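Local coordinates for protein-disulfide isomerase (Novosphingobium aromaticivorans, PDB 3GMF) that probably catalyses thiol-disulfide exchange, forming or rearranging disulfide bonds in other proteins, through a thioredoxin-like fold, at residues 13-18 / 50-55; 6-11 / 55-60; 125-130 / 139-144; 61-66 / 118-123. All blocks are in the same frame, centred on the assembly; numbering follows the deposited sequence. Where two conformers were deposited one is given.

Interaction 1: 13-18 / 50-55; sequences PAAKLR and KGAIEV
R18 and A52 lie side by side on one face of the sheet, where strands 17-23 and 51-57 begin to run parallel. The R18 side chain starts with CG anti to the backbone N (chi1 178°), and CB and CG lead off on the face that A52 shares. Bends at chi2 and chi3 then fold the chain back over strand 51-57. CD comes 4.0 Å from both A52 O and E54 OE1, and NE passes 4.2 Å from A52 CB, so the small alanine lets the arginine lie close to the backbone. At the tip the guanidinium divides its N-H groups between two acceptors, both near its plane: NH1 makes a salt bridge to E54 OE1 (3.0 Å), and NH2 donates to P13 O (3.0 Å), in the carbonyl plane and on a lone pair. This second bond ties the strand back to the turn that precedes it. E54 is extended enough to reach the arginine with OE1 while OE2 serves H7 and R56, so one carboxylate gathers several cationic or proton-donating groups. Between the two strands, the backbone bond from A52 N to L17 O measures 2.9 Å. The same oxygen lies only 3.1 Å from G51 CA, where a residue without a CB fits well. A15 covers this glycine with its methyl, A15 CB to G51 CA 3.7 Å. L17 lies on the other face, where it touches R195 and L196 of helix 185-196. Two parallel strands joined through helix 28-46 form the N-terminal beta-alpha-beta unit characteristic of the thioredoxin fold.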
loop_
_atom_site.group_PDB
_atom_site.type_symbol
_atom_site.label_atom_id
_atom_site.label_comp_id
_atom_site.label_asym_id
_atom_site.label_seq_id
_atom_site.Cartn_x
_atom_site.Cartn_y
_atom_site.Cartn_z
ATOM N N PRO A 13 14.125 12.710 5.362
ATOM C CA PRO A 13 13.185 13.084 6.423
ATOM C C PRO A 13 13.114 14.587 6.687
ATOM O O PRO A 13 12.066 15.090 7.106
ATOM C CB PRO A 13 13.734 12.355 7.654
ATOM C CG PRO A 13 14.556 11.256 7.114
ATOM C CD PRO A 13 15.144 11.762 5.847
ATOM N N ALA A 14 14.216 15.291 6.426
ATOM C CA ALA A 14 14.285 16.738 6.609
ATOM C C ALA A 14 13.895 17.563 5.367
ATOM O O ALA A 14 13.916 18.793 5.418
ATOM C CB ALA A 14 15.690 17.137 7.109
ATOM N N ALA A 15 13.539 16.898 4.265
ATOM C CA ALA A 15 13.075 17.601 3.053
ATOM C C ALA A 15 11.795 18.367 3.373
ATOM O O ALA A 15 10.936 17.849 4.102
ATOM C CB ALA A 15 12.856 16.626 1.916
ATOM N N LYS A 16 11.678 19.603 2.865
ATOM C CA LYS A 16 10.570 20.493 3.248
ATOM C C LYS A 16 9.187 20.013 2.793
ATOM O O LYS A 16 8.218 20.127 3.534
ATOM C CB LYS A 16 10.821 21.951 2.815
ATOM C CG LYS A 16 11.189 22.169 1.341
ATOM C CD LYS A 16 10.551 23.443 0.760
ATOM C CE LYS A 16 11.146 24.743 1.314
ATOM N NZ LYS A 16 10.398 25.288 2.491
ATOM N N LEU A 17 9.099 19.474 1.576
ATOM C CA LEU A 17 7.805 18.981 1.090
ATOM C C LEU A 17 7.639 17.520 1.495
ATOM O O LEU A 17 8.366 16.641 1.031
ATOM C CB LEU A 17 7.628 19.159 -0.431
ATOM C CG LEU A 17 6.194 19.099 -1.010
ATOM C CD1 LEU A 17 6.182 19.508 -2.470
ATOM C CD2 LEU A 17 5.527 17.728 -0.905
ATOM N N ARG A 18 6.650 17.265 2.339
ATOM C CA ARG A 18 6.340 15.901 2.724
ATOM C C ARG A 18 4.987 15.514 2.125
ATOM O O ARG A 18 3.953 16.061 2.526
ATOM C CB ARG A 18 6.295 15.795 4.245
ATOM C CG ARG A 18 5.932 14.415 4.798
ATOM C CD ARG A 18 7.023 13.387 4.554
ATOM N NE ARG A 18 8.230 13.650 5.350
ATOM C CZ ARG A 18 8.459 13.179 6.577
ATOM N NH1 ARG A 18 7.569 12.405 7.186
ATOM N NH2 ARG A 18 9.599 13.474 7.198
ATOM N N LYS A 50 14.298 17.459 -2.737
ATOM C CA LYS A 50 13.341 18.562 -2.643
ATOM C C LYS A 50 12.087 18.173 -1.855
ATOM O O LYS A 50 11.369 19.028 -1.335
ATOM C CB LYS A 50 12.966 19.032 -4.048
ATOM C CG LYS A 50 14.127 19.672 -4.810
ATOM C CD LYS A 50 13.830 19.788 -6.299
ATOM C CE LYS A 50 14.834 20.723 -6.967
ATOM N NZ LYS A 50 14.810 20.664 -8.453
ATOM N N GLY A 51 11.834 16.876 -1.768
ATOM C CA GLY A 51 10.683 16.379 -1.035
ATOM C C GLY A 51 10.835 14.910 -0.740
ATOM O O GLY A 51 11.713 14.247 -1.297
ATOM N N ALA A 52 9.959 14.400 0.124
ATOM C CA ALA A 52 9.978 12.999 0.510
ATOM C C ALA A 52 8.541 12.455 0.456
ATOM O O ALA A 52 7.592 13.216 0.585
ATOM C CB ALA A 52 10.540 12.845 1.909
ATOM N N ILE A 53 8.412 11.140 0.288
ATOM C CA ILE A 53 7.090 10.503 0.176
ATOM C C ILE A 53 6.887 9.530 1.311
ATOM O O ILE A 53 7.676 8.601 1.486
ATOM C CB ILE A 53 6.898 9.740 -1.143
ATOM C CG1 ILE A 53 7.167 10.660 -2.341
ATOM C CG2 ILE A 53 5.467 9.179 -1.227
ATOM C CD1 ILE A 53 7.358 9.933 -3.631
ATOM N N GLU A 54 5.816 9.734 2.061
ATOM C CA GLU A 54 5.458 8.851 3.141
ATOM C C GLU A 54 4.281 7.996 2.682
ATOM O O GLU A 54 3.175 8.501 2.505
ATOM C CB GLU A 54 5.059 9.647 4.367
ATOM C CG GLU A 54 4.754 8.806 5.573
ATOM C CD GLU A 54 4.504 9.672 6.790
ATOM O OE1 GLU A 54 5.080 10.783 6.871
ATOM O OE2 GLU A 54 3.741 9.246 7.660
ATOM N N VAL A 55 4.530 6.716 2.469
ATOM C CA VAL A 55 3.486 5.801 2.006
ATOM C C VAL A 55 2.827 5.199 3.219
ATOM O O VAL A 55 3.494 4.633 4.083
ATOM C CB VAL A 55 4.070 4.715 1.081
ATOM C CG1 VAL A 55 3.033 3.629 0.771
ATOM C CG2 VAL A 55 4.573 5.364 -0.195
#

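Interaction 2: 6-11 / 55-60; sequences GHHLLG and VRNFVR
G6 meets N57 through its carbonyl: G6 O accepts from the backbone N of N57 at 2.9 Å and also sits 3.2 Å from R56 CA in a CA-H...O contact. Its positive phi (80°) is readily adopted by glycine and turns the chain into the edge strand. H7 follows as the non-hydrogen-bonded partner of R56. Here the imidazole and the arginine run side by side in the same direction: R56 CG lies over one face of the ring, a CH-pi contact, while H7 CE1 sits over a face of the guanidinium, 3.3 Å from R56 NE. The two planes are 49° apart, so this is no flat stack; E54 OE2 bonds both H7 ND1 and R56 NE, which helps account for their closeness and probably balances the arginine's charge. H8 forms the hydrogen-bonded pair with V55, its amide reaching V55 O and its O taking V55 N at 2.8 Å. The H8 side chain falls on the other face with V55, and ND1 at its ring edge meets a water in the ring plane. That water donates to V55 O and to N57 OD1 (2.9 Å each), linking H8, the V55 backbone and N57, whose OD1 also accepts from N72. Beyond H8 the side chains draw away from 55-60, although L10 still pairs through its backbone with I53. Strand 7-10 is outermost in the sheet and antiparallel to 51-57, which has strand 17-23 along its other edge. Helix 147-164 covers the H7 and R56 face through E156, whereas helix 76-88 packs on the H8 and V55 face, with F79 stacked against the H8 ring.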
loop_
_atom_site.group_PDB
_atom_site.type_symbol
_atom_site.label_atom_id
_atom_site.label_comp_id
_atom_site.label_asym_id
_atom_site.label_seq_id
_atom_site.Cartn_x
_atom_site.Cartn_y
_atom_site.Cartn_z
ATOM N N GLY A 6 3.151 0.384 9.021
ATOM C CA GLY A 6 2.274 0.848 7.939
ATOM C C GLY A 6 2.636 2.213 7.384
ATOM O O GLY A 6 1.918 2.722 6.520
ATOM N N HIS A 7 3.718 2.821 7.894
ATOM C CA HIS A 7 4.270 4.080 7.323
ATOM C C HIS A 7 5.651 3.789 6.776
ATOM O O HIS A 7 6.461 3.132 7.448
ATOM C CB HIS A 7 4.476 5.173 8.380
ATOM C CG HIS A 7 3.244 5.614 9.111
ATOM N ND1 HIS A 7 2.838 6.932 9.129
ATOM C CD2 HIS A 7 2.379 4.944 9.909
ATOM C CE1 HIS A 7 1.767 7.050 9.894
ATOM N NE2 HIS A 7 1.456 5.856 10.363
ATOM N N HIS A 8 5.946 4.285 5.583
ATOM C CA HIS A 8 7.290 4.109 5.002
ATOM C C HIS A 8 7.735 5.361 4.284
ATOM O O HIS A 8 6.976 5.935 3.505
ATOM C CB HIS A 8 7.299 2.942 4.036
ATOM C CG HIS A 8 7.359 1.611 4.716
ATOM N ND1 HIS A 8 6.232 0.934 5.122
ATOM C CD2 HIS A 8 8.414 0.844 5.083
ATOM C CE1 HIS A 8 6.586 -0.195 5.707
ATOM N NE2 HIS A 8 7.904 -0.278 5.687
ATOM N N LEU A 9 8.973 5.787 4.528
ATOM C CA LEU A 9 9.421 7.059 3.980
ATOM C C LEU A 9 10.444 6.879 2.867
ATOM O O LEU A 9 11.444 6.183 3.044
ATOM C CB LEU A 9 9.992 7.949 5.080
ATOM C CG LEU A 9 10.327 9.400 4.716
ATOM C CD1 LEU A 9 9.086 10.232 4.404
ATOM C CD2 LEU A 9 11.094 10.007 5.883
ATOM N N LEU A 10 10.178 7.513 1.729
ATOM C CA LEU A 10 11.112 7.547 0.599
ATOM C C LEU A 10 11.719 8.938 0.524
ATOM O O LEU A 10 10.998 9.937 0.451
ATOM C CB LEU A 10 10.409 7.208 -0.722
ATOM C CG LEU A 10 11.308 7.044 -1.956
ATOM C CD1 LEU A 10 12.416 6.029 -1.700
ATOM C CD2 LEU A 10 10.511 6.657 -3.205
ATOM N N GLY A 11 13.045 9.005 0.581
ATOM C CA GLY A 11 13.734 10.281 0.553
ATOM C C GLY A 11 14.057 10.830 1.927
ATOM O O GLY A 11 13.868 10.157 2.951
ATOM N N VAL A 55 4.530 6.716 2.469
ATOM C CA VAL A 55 3.486 5.801 2.006
ATOM C C VAL A 55 2.827 5.199 3.219
ATOM O O VAL A 55 3.494 4.633 4.083
ATOM C CB VAL A 55 4.070 4.715 1.081
ATOM C CG1 VAL A 55 3.033 3.629 0.771
ATOM C CG2 VAL A 55 4.573 5.364 -0.195
ATOM N N ARG A 56 1.519 5.383 3.300
ATOM C CA ARG A 56 0.763 4.740 4.358
ATOM C C ARG A 56 -0.159 3.682 3.778
ATOM O O ARG A 56 -0.885 3.908 2.793
ATOM C CB ARG A 56 -0.005 5.742 5.206
ATOM C CG ARG A 56 0.878 6.757 5.922
ATOM C CD ARG A 56 0.000 7.739 6.644
ATOM N NE ARG A 56 0.761 8.828 7.240
ATOM C CZ ARG A 56 0.249 9.724 8.074
ATOM N NH1 ARG A 56 -1.028 9.653 8.440
ATOM N NH2 ARG A 56 1.018 10.684 8.549
ATOM N N ASN A 57 -0.089 2.500 4.386
ATOM C CA ASN A 57 -0.956 1.396 3.986
ATOM C C ASN A 57 -2.333 1.614 4.583
ATOM O O ASN A 57 -2.564 1.406 5.780
ATOM C CB ASN A 57 -0.380 0.054 4.426
ATOM C CG ASN A 57 0.970 -0.223 3.812
ATOM O OD1 ASN A 57 1.977 -0.333 4.514
ATOM N ND2 ASN A 57 1.001 -0.338 2.510
ATOM N N PHE A 58 -3.248 2.048 3.731
ATOM C CA PHE A 58 -4.626 2.256 4.145
ATOM C C PHE A 58 -5.344 0.952 3.805
ATOM O O PHE A 58 -5.734 0.730 2.651
ATOM C CB PHE A 58 -5.223 3.422 3.372
ATOM C CG PHE A 58 -6.596 3.804 3.829
ATOM C CD1 PHE A 58 -6.770 4.556 4.979
ATOM C CD2 PHE A 58 -7.722 3.391 3.106
ATOM C CE1 PHE A 58 -8.051 4.904 5.409
ATOM C CE2 PHE A 58 -9.011 3.739 3.513
ATOM C CZ PHE A 58 -9.175 4.495 4.660
ATOM N N VAL A 59 -5.533 0.104 4.821
ATOM C CA VAL A 59 -5.984 -1.269 4.558
ATOM C C VAL A 59 -7.508 -1.348 4.552
ATOM O O VAL A 59 -8.138 -1.075 5.579
ATOM C CB VAL A 59 -5.412 -2.226 5.617
ATOM C CG1 VAL A 59 -5.973 -3.636 5.395
ATOM C CG2 VAL A 59 -3.865 -2.235 5.576
ATOM N N ARG A 60 -8.096 -1.726 3.415
ATOM C CA ARG A 60 -9.555 -1.601 3.214
ATOM C C ARG A 60 -10.341 -2.898 3.392
ATOM O O ARG A 60 -11.578 -2.862 3.579
ATOM C CB ARG A 60 -9.872 -1.055 1.812
ATOM C CG ARG A 60 -9.253 0.338 1.497
ATOM C CD ARG A 60 -9.723 0.836 0.148
ATOM N NE ARG A 60 -9.435 -0.169 -0.885
ATOM C CZ ARG A 60 -10.177 -0.363 -1.966
ATOM N NH1 ARG A 60 -11.256 0.385 -2.167
ATOM N NH2 ARG A 60 -9.851 -1.329 -2.837
HETATM O O HOH W 1 3.985 1.806 4.298
#

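Interaction 3: 125-130 / 139-144; sequences RFYDFM and TLDRCL
The Y127 ring meets D141 at its edge, where OD1 lies near the ring plane and 3.7 Å from CE1, the carboxylate turned 70° from the ring. L140 CD2 and L144 CD1 approach the same ring obliquely, and R137 outside the contact makes a cation-pi interaction with it. An edge C-H, slightly positive, is a suitable neighbour for a carboxylate oxygen. The motif is a pair of short helices joined by a loop, belonging to the all-helical region between the strands 51-57 and 171-174, consistent with the helical insertion of DsbA-like relatives of thioredoxin. R125 is the link to what precedes: its positive phi closes helix 113-123 with a Schellman motif and at the same time places it at the N-cap of helix 126-131. L140 makes the most contacts from the second helix. With CG anti to its backbone N (chi1 -178°), it extends CD2 to Y127 CD1 (3.6 Å), to F126 O (3.5 Å) and to M130 CB (4.2 Å). A branched aliphatic tip suits a site bounded by the Y127 ring, the F126 carbonyl and the base of the M130 side chain. C143, on the same helix, is joined by a disulfide to C73, which pins this helix to the end of helix 62-73. One turn after L140, L144 lays CD1 3.7 Å from Y127 OH and 4.1 Å from Y127 CZ.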
loop_
_atom_site.group_PDB
_atom_site.type_symbol
_atom_site.label_atom_id
_atom_site.label_comp_id
_atom_site.label_asym_id
_atom_site.label_seq_id
_atom_site.Cartn_x
_atom_site.Cartn_y
_atom_site.Cartn_z
ATOM N N ARG A 125 -2.783 -16.862 -5.008
ATOM C CA ARG A 125 -1.508 -17.442 -5.443
ATOM C C ARG A 125 -0.287 -16.629 -5.009
ATOM O O ARG A 125 0.659 -16.416 -5.784
ATOM C CB ARG A 125 -1.511 -17.688 -6.961
ATOM C CG ARG A 125 -2.420 -18.832 -7.408
ATOM C CD ARG A 125 -2.560 -18.871 -8.939
ATOM N NE ARG A 125 -1.296 -18.603 -9.638
ATOM C CZ ARG A 125 -0.355 -19.510 -9.909
ATOM N NH1 ARG A 125 -0.502 -20.782 -9.546
ATOM N NH2 ARG A 125 0.749 -19.139 -10.546
ATOM N N PHE A 126 -0.317 -16.170 -3.757
ATOM C CA PHE A 126 0.764 -15.327 -3.239
ATOM C C PHE A 126 2.052 -16.122 -2.931
ATOM O O PHE A 126 3.154 -15.567 -2.911
ATOM C CB PHE A 126 0.267 -14.556 -2.009
ATOM C CG PHE A 126 -0.682 -13.430 -2.344
ATOM C CD1 PHE A 126 -0.666 -12.826 -3.603
ATOM C CD2 PHE A 126 -1.567 -12.941 -1.375
ATOM C CE1 PHE A 126 -1.535 -11.750 -3.911
ATOM C CE2 PHE A 126 -2.427 -11.879 -1.661
ATOM C CZ PHE A 126 -2.414 -11.280 -2.938
ATOM N N TYR A 127 1.903 -17.418 -2.678
ATOM C CA TYR A 127 3.060 -18.294 -2.488
ATOM C C TYR A 127 3.935 -18.301 -3.743
ATOM O O TYR A 127 5.134 -18.058 -3.640
ATOM C CB TYR A 127 2.623 -19.705 -2.070
ATOM C CG TYR A 127 1.786 -19.718 -0.809
ATOM C CD1 TYR A 127 2.382 -19.624 0.449
ATOM C CD2 TYR A 127 0.392 -19.807 -0.877
ATOM C CE1 TYR A 127 1.613 -19.614 1.615
ATOM C CE2 TYR A 127 -0.386 -19.806 0.283
ATOM C CZ TYR A 127 0.237 -19.707 1.526
ATOM O OH TYR A 127 -0.537 -19.715 2.667
ATOM N N ASP A 128 3.319 -18.519 -4.911
ATOM C CA ASP A 128 4.017 -18.458 -6.205
ATOM C C ASP A 128 4.548 -17.060 -6.548
ATOM O O ASP A 128 5.693 -16.925 -6.986
ATOM C CB ASP A 128 3.119 -18.980 -7.345
ATOM C CG ASP A 128 2.931 -20.501 -7.310
ATOM O OD1 ASP A 128 3.529 -21.182 -6.448
ATOM O OD2 ASP A 128 2.166 -21.020 -8.152
ATOM N N PHE A 129 3.723 -16.028 -6.340
ATOM C CA PHE A 129 4.124 -14.636 -6.554
ATOM C C PHE A 129 5.396 -14.271 -5.763
ATOM O O PHE A 129 6.320 -13.645 -6.294
ATOM C CB PHE A 129 2.963 -13.680 -6.175
ATOM C CG PHE A 129 3.183 -12.244 -6.590
ATOM C CD1 PHE A 129 2.770 -11.798 -7.842
ATOM C CD2 PHE A 129 3.774 -11.329 -5.720
ATOM C CE1 PHE A 129 2.960 -10.474 -8.230
ATOM C CE2 PHE A 129 3.973 -10.012 -6.102
ATOM C CZ PHE A 129 3.562 -9.579 -7.357
ATOM N N MET A 130 5.445 -14.670 -4.498
ATOM C CA MET A 130 6.569 -14.312 -3.629
ATOM C C MET A 130 7.783 -15.236 -3.775
ATOM O O MET A 130 8.920 -14.815 -3.521
ATOM C CB MET A 130 6.106 -14.197 -2.182
ATOM C CG MET A 130 5.234 -12.952 -1.954
ATOM S SD MET A 130 5.962 -11.385 -2.486
ATOM C CE MET A 130 7.445 -11.325 -1.484
ATOM N N THR A 139 9.103 -18.551 5.067
ATOM C CA THR A 139 9.212 -17.117 5.343
ATOM C C THR A 139 7.837 -16.457 5.163
ATOM O O THR A 139 7.429 -15.631 5.990
ATOM C CB THR A 139 10.266 -16.439 4.436
ATOM O OG1 THR A 139 11.510 -17.140 4.553
ATOM C CG2 THR A 139 10.489 -14.971 4.818
ATOM N N LEU A 140 7.116 -16.855 4.109
ATOM C CA LEU A 140 5.777 -16.289 3.854
ATOM C C LEU A 140 4.754 -16.727 4.910
ATOM O O LEU A 140 3.952 -15.907 5.366
ATOM C CB LEU A 140 5.292 -16.561 2.415
ATOM C CG LEU A 140 3.920 -16.000 1.979
ATOM C CD1 LEU A 140 3.794 -14.506 2.254
ATOM C CD2 LEU A 140 3.641 -16.265 0.522
ATOM N N ASP A 141 4.813 -17.992 5.332
ATOM C CA ASP A 141 3.957 -18.496 6.425
ATOM C C ASP A 141 4.061 -17.670 7.712
ATOM O O ASP A 141 3.034 -17.353 8.320
ATOM C CB ASP A 141 4.281 -19.959 6.771
ATOM C CG ASP A 141 3.767 -20.944 5.736
ATOM O OD1 ASP A 141 2.828 -20.607 4.982
ATOM O OD2 ASP A 141 4.313 -22.068 5.685
ATOM N N ARG A 142 5.295 -17.350 8.114
ATOM C CA ARG A 142 5.566 -16.559 9.314
ATOM C C ARG A 142 4.970 -15.165 9.157
ATOM O O ARG A 142 4.315 -14.657 10.074
ATOM C CB ARG A 142 7.072 -16.438 9.574
ATOM C CG ARG A 142 7.730 -17.688 10.135
ATOM C CD ARG A 142 9.117 -17.381 10.719
ATOM N NE ARG A 142 9.960 -16.557 9.843
ATOM C CZ ARG A 142 10.743 -17.024 8.867
ATOM N NH1 ARG A 142 10.808 -18.326 8.602
ATOM N NH2 ARG A 142 11.465 -16.179 8.142
ATOM N N CYS A 143 5.183 -14.567 7.990
ATOM C CA CYS A 143 4.658 -13.242 7.651
ATOM C C CYS A 143 3.116 -13.239 7.748
ATOM O O CYS A 143 2.527 -12.350 8.363
ATOM C CB CYS A 143 5.124 -12.741 6.260
ATOM S SG CYS A 143 6.907 -12.369 6.068
ATOM N N LEU A 144 2.484 -14.221 7.111
ATOM C CA LEU A 144 1.013 -14.296 7.105
ATOM C C LEU A 144 0.364 -14.604 8.450
ATOM O O LEU A 144 -0.848 -14.404 8.606
ATOM C CB LEU A 144 0.514 -15.330 6.099
ATOM C CG LEU A 144 0.876 -15.140 4.629
ATOM C CD1 LEU A 144 0.283 -16.293 3.864
ATOM C CD2 LEU A 144 0.407 -13.786 4.079
#

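Interaction 4: 61-66 / 118-123; sequences DPIDMT and RAIASD
Helices 62-66 and 118-123 cross nearly at right angles (-81°), their axes 9.7 Å apart and I63 and I120 nearest at the CA atoms. Into this crossing I120 projects both of its branches. CG1 is anti to the carbonyl carbon (chi1 -70°) and carries CD1 onto the first turn of the other helix, where it meets P62 CB at 3.6 Å and P62 O at 3.5 Å. CG2 takes the other direction, touching T66 OG1 at 3.6 Å and I63 CG1 at 4.0 Å. A beta-branched isoleucine is thus well suited to touch P62, I63 and T66 along the first turn or so of the helix. The hydroxyl of T66 could be awkward beside so apolar a neighbour, but its OG1 donates to P62 O (2.8 Å), an oxygen that also takes the T66 amide; its methyl CG2 meanwhile faces A121 CB, 4.3 Å away. P62 itself fits a first helical turn, where its missing N-H is not needed. Just before it, D61 caps the helix: OD1 accepts from D64 N in a nearly straight bond (2.9 Å, 170°), although the donor stands out of the carboxylate plane. D61 and D64 also bond T26, S24 and Y25, holding this helix start to the loop before helix 28-46. The crossing lies among F126, Y127 and L144, from helices 126-131 and 137-144, with W108, F109 and F124 of the loops closing round P62, I63 and I120, and helix 147-164 on the M65 flank.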
loop_
_atom_site.group_PDB
_atom_site.type_symbol
_atom_site.label_atom_id
_atom_site.label_comp_id
_atom_site.label_asym_id
_atom_site.label_seq_id
_atom_site.Cartn_x
_atom_site.Cartn_y
_atom_site.Cartn_z
ATOM N N ASP A 61 -9.634 -4.025 3.264
ATOM C CA ASP A 61 -10.267 -5.368 3.171
ATOM C C ASP A 61 -9.193 -6.437 3.491
ATOM O O ASP A 61 -8.003 -6.124 3.571
ATOM C CB ASP A 61 -10.945 -5.559 1.787
ATOM C CG ASP A 61 -9.946 -5.535 0.635
ATOM O OD1 ASP A 61 -9.085 -6.428 0.612
ATOM O OD2 ASP A 61 -10.025 -4.618 -0.220
ATOM N N PRO A 62 -9.613 -7.695 3.751
ATOM C CA PRO A 62 -8.635 -8.690 4.183
ATOM C C PRO A 62 -7.646 -9.117 3.081
ATOM O O PRO A 62 -6.600 -9.663 3.410
ATOM C CB PRO A 62 -9.503 -9.884 4.633
ATOM C CG PRO A 62 -10.877 -9.334 4.755
ATOM C CD PRO A 62 -10.985 -8.235 3.750
ATOM N N ILE A 63 -8.002 -8.913 1.810
ATOM C CA ILE A 63 -7.059 -9.208 0.701
ATOM C C ILE A 63 -5.899 -8.190 0.718
ATOM O O ILE A 63 -4.709 -8.555 0.696
ATOM C CB ILE A 63 -7.773 -9.206 -0.646
ATOM C CG1 ILE A 63 -8.860 -10.283 -0.653
ATOM C CG2 ILE A 63 -6.792 -9.563 -1.808
ATOM C CD1 ILE A 63 -9.902 -10.023 -1.729
ATOM N N ASP A 64 -6.277 -6.919 0.775
ATOM C CA ASP A 64 -5.366 -5.787 1.064
ATOM C C ASP A 64 -4.487 -6.072 2.291
ATOM O O ASP A 64 -3.258 -5.935 2.230
ATOM C CB ASP A 64 -6.237 -4.548 1.314
ATOM C CG ASP A 64 -5.486 -3.231 1.132
ATOM O OD1 ASP A 64 -4.265 -3.220 0.836
ATOM O OD2 ASP A 64 -6.156 -2.183 1.293
ATOM N N MET A 65 -5.127 -6.487 3.390
ATOM C CA MET A 65 -4.407 -6.822 4.633
ATOM C C MET A 65 -3.336 -7.883 4.375
ATOM O O MET A 65 -2.227 -7.777 4.884
ATOM C CB MET A 65 -5.362 -7.306 5.740
ATOM C CG MET A 65 -4.620 -7.556 7.078
ATOM S SD MET A 65 -3.732 -6.125 7.844
ATOM C CE MET A 65 -5.146 -5.442 8.721
ATOM N N THR A 66 -3.699 -8.918 3.608
ATOM C CA THR A 66 -2.765 -10.021 3.314
ATOM C C THR A 66 -1.537 -9.500 2.559
ATOM O O THR A 66 -0.404 -9.819 2.910
ATOM C CB THR A 66 -3.474 -11.142 2.522
ATOM O OG1 THR A 66 -4.618 -11.603 3.252
ATOM C CG2 THR A 66 -2.514 -12.343 2.253
ATOM N N ARG A 118 -4.650 -17.335 5.223
ATOM C CA ARG A 118 -4.148 -18.498 4.502
ATOM C C ARG A 118 -5.007 -18.810 3.270
ATOM O O ARG A 118 -4.450 -19.101 2.214
ATOM C CB ARG A 118 -4.048 -19.707 5.429
ATOM C CG ARG A 118 -2.789 -19.701 6.295
ATOM C CD ARG A 118 -2.554 -21.075 6.941
ATOM N NE ARG A 118 -3.180 -21.185 8.259
ATOM C CZ ARG A 118 -4.347 -21.784 8.503
ATOM N NH1 ARG A 118 -4.820 -21.820 9.742
ATOM N NH2 ARG A 118 -5.044 -22.349 7.519
ATOM N N ALA A 119 -6.334 -18.709 3.406
ATOM C CA ALA A 119 -7.279 -18.953 2.298
ATOM C C ALA A 119 -7.071 -17.948 1.177
ATOM O O ALA A 119 -7.041 -18.299 -0.015
ATOM C CB ALA A 119 -8.720 -18.893 2.794
ATOM N N ILE A 120 -6.912 -16.682 1.565
ATOM C CA ILE A 120 -6.677 -15.622 0.600
ATOM C C ILE A 120 -5.339 -15.817 -0.126
ATOM O O ILE A 120 -5.266 -15.697 -1.358
ATOM C CB ILE A 120 -6.722 -14.241 1.285
ATOM C CG1 ILE A 120 -8.160 -13.928 1.692
ATOM C CG2 ILE A 120 -6.205 -13.146 0.351
ATOM C CD1 ILE A 120 -8.289 -12.673 2.623
ATOM N N ALA A 121 -4.291 -16.084 0.644
ATOM C CA ALA A 121 -2.953 -16.264 0.058
ATOM C C ALA A 121 -2.974 -17.432 -0.939
ATOM O O ALA A 121 -2.300 -17.392 -1.973
ATOM C CB ALA A 121 -1.944 -16.495 1.118
ATOM N N SER A 122 -3.762 -18.458 -0.617
ATOM C CA SER A 122 -3.954 -19.583 -1.522
ATOM C C SER A 122 -4.703 -19.185 -2.796
ATOM O O SER A 122 -4.199 -19.381 -3.917
ATOM C CB SER A 122 -4.676 -20.728 -0.819
ATOM O OG SER A 122 -4.697 -21.869 -1.657
ATOM N N ASP A 123 -5.892 -18.606 -2.626
ATOM C CA ASP A 123 -6.723 -18.180 -3.755
ATOM C C ASP A 123 -6.045 -17.191 -4.685
ATOM O O ASP A 123 -6.265 -17.235 -5.898
ATOM C CB ASP A 123 -8.047 -17.570 -3.282
ATOM C CG ASP A 123 -8.977 -18.578 -2.631
ATOM O OD1 ASP A 123 -8.729 -19.807 -2.675
ATOM O OD2 ASP A 123 -9.990 -18.129 -2.074
#

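Interactions 1 and 2 lie in the mixed sheet, their centres 13 Å apart. They share strand 51-57, which has 17-23 along one edge and 7-10 along the other, and interaction 1 is nested within the loop closed by interaction 2. The chain then leaves this strand for helix 62-73, so interaction 4 follows directly and touches interaction 2 where V59 and F58 meet D64. Interaction 3 comes last, 10 Å from interaction 4 between centres and in contact with it through A121, F126 and L144; both are about 31 Å from interaction 1 between centres, across the chain's centre. The sheet contacts thus build the thioredoxin core, and the helical ones the adjoining helical region.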